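Local coordinates for mitogen-activated protein kinase, putative (Map kinase-like protein) (Leishmania major, PDB 3PG1) that probably acts as a MAP-kinase-family enzyme, using ATP to phosphorylate serine or threonine residues of other proteins, at residues L82-L92 against D172-L180. Residues are numbered along the deposited sequence; the frame is centred on the assembly and turned at random.
Sequences LLNHFHHPNIL and DITICDFNL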
loop_
_atom_site.group_PDB
_atom_site.type_symbol
_atom_site.label_atom_id
_atom_site.label_comp_id
_atom_site.label_asym_id
_atom_site.label_seq_id
_atom_site.Cartn_x
_atom_site.Cartn_y
_atom_site.Cartn_z
ATOM N N LEU A 82 -5.123 -2.664 -11.619
ATOM C CA LEU A 82 -4.264 -1.724 -10.893
ATOM C C LEU A 82 -2.834 -2.179 -10.882
ATOM O O LEU A 82 -1.949 -1.355 -11.117
ATOM C CB LEU A 82 -4.762 -1.512 -9.462
ATOM C CG LEU A 82 -5.716 -0.361 -9.287
ATOM C CD1 LEU A 82 -6.385 -0.412 -7.945
ATOM C CD2 LEU A 82 -4.995 0.966 -9.500
ATOM N N LEU A 83 -2.595 -3.504 -10.673
ATOM C CA LEU A 83 -1.234 -4.077 -10.677
ATOM C C LEU A 83 -0.584 -3.925 -12.026
ATOM O O LEU A 83 0.590 -3.576 -12.122
ATOM C CB LEU A 83 -1.256 -5.560 -10.310
ATOM C CG LEU A 83 -1.056 -5.940 -8.842
ATOM C CD1 LEU A 83 -1.125 -7.464 -8.688
ATOM C CD2 LEU A 83 0.290 -5.415 -8.286
ATOM N N ASN A 84 -1.380 -4.129 -13.072
ATOM C CA ASN A 84 -0.958 -4.089 -14.462
ATOM C C ASN A 84 -0.861 -2.701 -15.067
ATOM O O ASN A 84 -0.307 -2.547 -16.156
ATOM C CB ASN A 84 -1.882 -5.000 -15.276
ATOM C CG ASN A 84 -1.220 -5.657 -16.450
ATOM O OD1 ASN A 84 -0.011 -5.900 -16.462
ATOM N ND2 ASN A 84 -2.002 -5.919 -17.485
ATOM N N HIS A 85 -1.364 -1.678 -14.349
ATOM C CA HIS A 85 -1.347 -0.280 -14.785
ATOM C C HIS A 85 0.038 0.389 -14.662
ATOM O O HIS A 85 0.376 1.267 -15.455
ATOM C CB HIS A 85 -2.405 0.512 -13.996
ATOM C CG HIS A 85 -2.600 1.907 -14.500
ATOM N ND1 HIS A 85 -3.291 2.161 -15.672
ATOM C CD2 HIS A 85 -2.161 3.081 -13.990
ATOM C CE1 HIS A 85 -3.223 3.469 -15.848
ATOM N NE2 HIS A 85 -2.558 4.066 -14.861
ATOM N N PHE A 86 0.815 0.014 -13.649
ATOM C CA PHE A 86 2.143 0.626 -13.388
ATOM C C PHE A 86 3.284 -0.230 -13.918
ATOM O O PHE A 86 3.174 -1.442 -13.920
ATOM C CB PHE A 86 2.329 0.846 -11.878
ATOM C CG PHE A 86 1.277 1.793 -11.351
ATOM C CD1 PHE A 86 1.428 3.169 -11.491
ATOM C CD2 PHE A 86 0.085 1.308 -10.811
ATOM C CE1 PHE A 86 0.425 4.038 -11.078
ATOM C CE2 PHE A 86 -0.926 2.185 -10.404
ATOM C CZ PHE A 86 -0.742 3.540 -10.516
ATOM N N HIS A 87 4.400 0.410 -14.293
ATOM C CA HIS A 87 5.630 -0.230 -14.752
ATOM C C HIS A 87 6.711 0.658 -14.226
ATOM O O HIS A 87 7.306 1.443 -14.970
ATOM C CB HIS A 87 5.670 -0.309 -16.292
ATOM C CG HIS A 87 4.500 -1.052 -16.851
ATOM N ND1 HIS A 87 3.354 -0.382 -17.264
ATOM C CD2 HIS A 87 4.286 -2.385 -16.947
ATOM C CE1 HIS A 87 2.504 -1.325 -17.634
ATOM N NE2 HIS A 87 3.025 -2.544 -17.476
ATOM N N HIS A 88 6.886 0.621 -12.902
ATOM C CA HIS A 88 7.825 1.517 -12.247
ATOM C C HIS A 88 8.612 0.758 -11.178
ATOM O O HIS A 88 8.014 -0.060 -10.484
ATOM C CB HIS A 88 7.050 2.712 -11.629
ATOM C CG HIS A 88 7.935 3.804 -11.121
ATOM N ND1 HIS A 88 8.543 3.718 -9.876
ATOM C CD2 HIS A 88 8.255 4.981 -11.685
ATOM C CE1 HIS A 88 9.235 4.833 -9.730
ATOM N NE2 HIS A 88 9.105 5.623 -10.796
ATOM N N PRO A 89 9.927 1.038 -11.008
ATOM C CA PRO A 89 10.714 0.293 -10.002
ATOM C C PRO A 89 10.207 0.330 -8.558
ATOM O O PRO A 89 10.540 -0.551 -7.793
ATOM C CB PRO A 89 12.131 0.912 -10.097
ATOM C CG PRO A 89 12.176 1.658 -11.370
ATOM C CD PRO A 89 10.762 2.034 -11.722
ATOM N N ASN A 90 9.472 1.363 -8.169
ATOM C CA ASN A 90 9.019 1.519 -6.783
ATOM C C ASN A 90 7.635 1.009 -6.517
ATOM O O ASN A 90 7.181 1.095 -5.378
ATOM C CB ASN A 90 9.107 2.974 -6.358
ATOM C CG ASN A 90 10.515 3.479 -6.299
ATOM O OD1 ASN A 90 10.832 4.517 -6.870
ATOM N ND2 ASN A 90 11.387 2.760 -5.615
ATOM N N ILE A 91 6.968 0.474 -7.552
ATOM C CA ILE A 91 5.604 -0.054 -7.482
ATOM C C ILE A 91 5.660 -1.529 -7.828
ATOM O O ILE A 91 6.137 -1.886 -8.916
ATOM C CB ILE A 91 4.633 0.727 -8.418
ATOM C CG1 ILE A 91 4.585 2.283 -8.107
ATOM C CG2 ILE A 91 3.203 0.083 -8.398
ATOM C CD1 ILE A 91 4.148 2.632 -6.726
ATOM N N LEU A 92 5.172 -2.397 -6.917
ATOM C CA LEU A 92 5.201 -3.856 -7.168
ATOM C C LEU A 92 4.371 -4.166 -8.400
ATOM O O LEU A 92 3.242 -3.724 -8.507
ATOM C CB LEU A 92 4.727 -4.661 -5.934
ATOM C CG LEU A 92 4.894 -6.208 -6.028
ATOM C CD1 LEU A 92 6.351 -6.601 -5.914
ATOM C CD2 LEU A 92 4.040 -6.906 -4.974
ATOM N N ASP A 172 16.294 -2.555 -2.851
ATOM C CA ASP A 172 15.379 -1.740 -3.663
ATOM C C ASP A 172 14.034 -1.691 -2.922
ATOM O O ASP A 172 13.586 -2.722 -2.408
ATOM C CB ASP A 172 15.171 -2.377 -5.061
ATOM C CG ASP A 172 16.324 -2.286 -6.064
ATOM O OD1 ASP A 172 17.341 -1.617 -5.752
ATOM O OD2 ASP A 172 16.232 -2.935 -7.138
ATOM N N ILE A 173 13.432 -0.498 -2.837
ATOM C CA ILE A 173 12.144 -0.260 -2.166
ATOM C C ILE A 173 11.002 -0.401 -3.165
ATOM O O ILE A 173 11.044 0.199 -4.229
ATOM C CB ILE A 173 12.104 1.121 -1.424
ATOM C CG1 ILE A 173 12.964 1.120 -0.126
ATOM C CG2 ILE A 173 10.665 1.643 -1.173
ATOM C CD1 ILE A 173 12.332 0.530 1.180
ATOM N N THR A 174 9.990 -1.169 -2.808
ATOM C CA THR A 174 8.805 -1.366 -3.629
ATOM C C THR A 174 7.565 -1.236 -2.700
ATOM O O THR A 174 7.543 -1.781 -1.596
ATOM C CB THR A 174 8.899 -2.748 -4.302
ATOM O OG1 THR A 174 10.178 -2.848 -4.915
ATOM C CG2 THR A 174 7.902 -2.928 -5.373
ATOM N N ILE A 175 6.564 -0.512 -3.158
ATOM C CA ILE A 175 5.296 -0.370 -2.438
ATOM C C ILE A 175 4.310 -1.404 -2.991
ATOM O O ILE A 175 4.142 -1.499 -4.201
ATOM C CB ILE A 175 4.751 1.072 -2.590
ATOM C CG1 ILE A 175 5.726 2.085 -1.926
ATOM C CG2 ILE A 175 3.318 1.184 -1.969
ATOM C CD1 ILE A 175 5.169 3.611 -2.072
ATOM N N CYS A 176 3.604 -2.099 -2.105
ATOM C CA CYS A 176 2.576 -3.048 -2.513
ATOM C C CYS A 176 1.263 -2.750 -1.794
ATOM O O CYS A 176 1.161 -1.797 -0.999
ATOM C CB CYS A 176 3.032 -4.494 -2.296
ATOM S SG CYS A 176 3.037 -5.022 -0.563
ATOM N N ASP A 177 0.232 -3.548 -2.118
ATOM C CA ASP A 177 -1.090 -3.473 -1.510
ATOM C C ASP A 177 -1.807 -2.126 -1.730
ATOM O O ASP A 177 -2.710 -1.801 -0.977
ATOM C CB ASP A 177 -1.010 -3.819 -0.016
ATOM C CG ASP A 177 -0.770 -5.284 0.254
ATOM O OD1 ASP A 177 -0.805 -6.073 -0.708
ATOM O OD2 ASP A 177 -0.575 -5.643 1.436
ATOM N N PHE A 178 -1.409 -1.366 -2.759
ATOM C CA PHE A 178 -2.033 -0.099 -3.127
ATOM C C PHE A 178 -3.328 -0.437 -3.893
ATOM O O PHE A 178 -4.177 0.426 -4.049
ATOM C CB PHE A 178 -1.091 0.700 -4.061
ATOM C CG PHE A 178 -0.647 -0.040 -5.294
ATOM C CD1 PHE A 178 -1.383 0.036 -6.477
ATOM C CD2 PHE A 178 0.516 -0.804 -5.287
ATOM C CE1 PHE A 178 -0.991 -0.677 -7.618
ATOM C CE2 PHE A 178 0.895 -1.542 -6.417
ATOM C CZ PHE A 178 0.143 -1.467 -7.584
ATOM N N ASN A 179 -3.435 -1.683 -4.409
ATOM C CA ASN A 179 -4.525 -2.182 -5.265
ATOM C C ASN A 179 -5.687 -2.892 -4.548
ATOM O O ASN A 179 -6.567 -3.452 -5.208
ATOM C CB ASN A 179 -3.939 -3.071 -6.380
ATOM C CG ASN A 179 -3.284 -4.332 -5.881
ATOM O OD1 ASN A 179 -2.527 -4.327 -4.898
ATOM N ND2 ASN A 179 -3.517 -5.432 -6.588
ATOM N N LEU A 180 -5.691 -2.868 -3.209
ATOM C CA LEU A 180 -6.733 -3.470 -2.380
ATOM C C LEU A 180 -7.726 -2.390 -1.947
ATOM O O LEU A 180 -8.864 -2.697 -1.599
ATOM C CB LEU A 180 -6.111 -4.152 -1.142
ATOM C CG LEU A 180 -4.922 -5.112 -1.353
ATOM C CD1 LEU A 180 -4.386 -5.585 -0.030
ATOM C CD2 LEU A 180 -5.297 -6.332 -2.223
#
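Ile91 lies beside Ile175 in a single parallel bridge, in which Ile175 alone bonds to both neighbours of Ile91: its N donates to Asn90 O at 2.8 Å, and its O receives Leu92 N at 3.0 Å. One residue back, the Asn90 side chain takes over. Asn90 ND2 reaches Ile173 O over 2.9 Å in a nearly straight bond (164° at the hydrogen), and the carbonyl oxygen lies in the amide plane. The same nitrogen also bonds His142 ND1, so it ties the loop after helix 70-85 to strand 173-175 and helix 133-152, both of the C-lobe. Leu92 crosses Thr174 at about a right angle, CB to CG2 3.7 Å, while its CD2 rests on Cys176 CB.

Farther along sits the kinase DFG motif, which here reads Asp177-Phe178-Asn179, facing helix 70-85, the C-helix. A chi1 of 55°, putting CG between backbone N and carbonyl carbon, raises the Phe178 ring between this helix and the loop that follows it. Ile91 CG2 presses obliquely on Phe178 CE2 at 3.4 Å, and Leu83 CD2 meets Phe178 CZ at 4.0 Å. Leu83, Phe178 and His157 of the HRD motif follow one another in contact, consistent with three members of the kinase regulatory spine. Phe86 stands obliquely beside the Phe178 ring, their planes at 88°, while Leu82 O and Leu92 O approach the edge of that ring. Asn179, where most kinases have glycine, lays its CB against Leu82 CB at 3.6 Å; its ND2 passes 3.4 Å from Leu83 CG and finds its hydrogen-bond acceptor in Glu79 O.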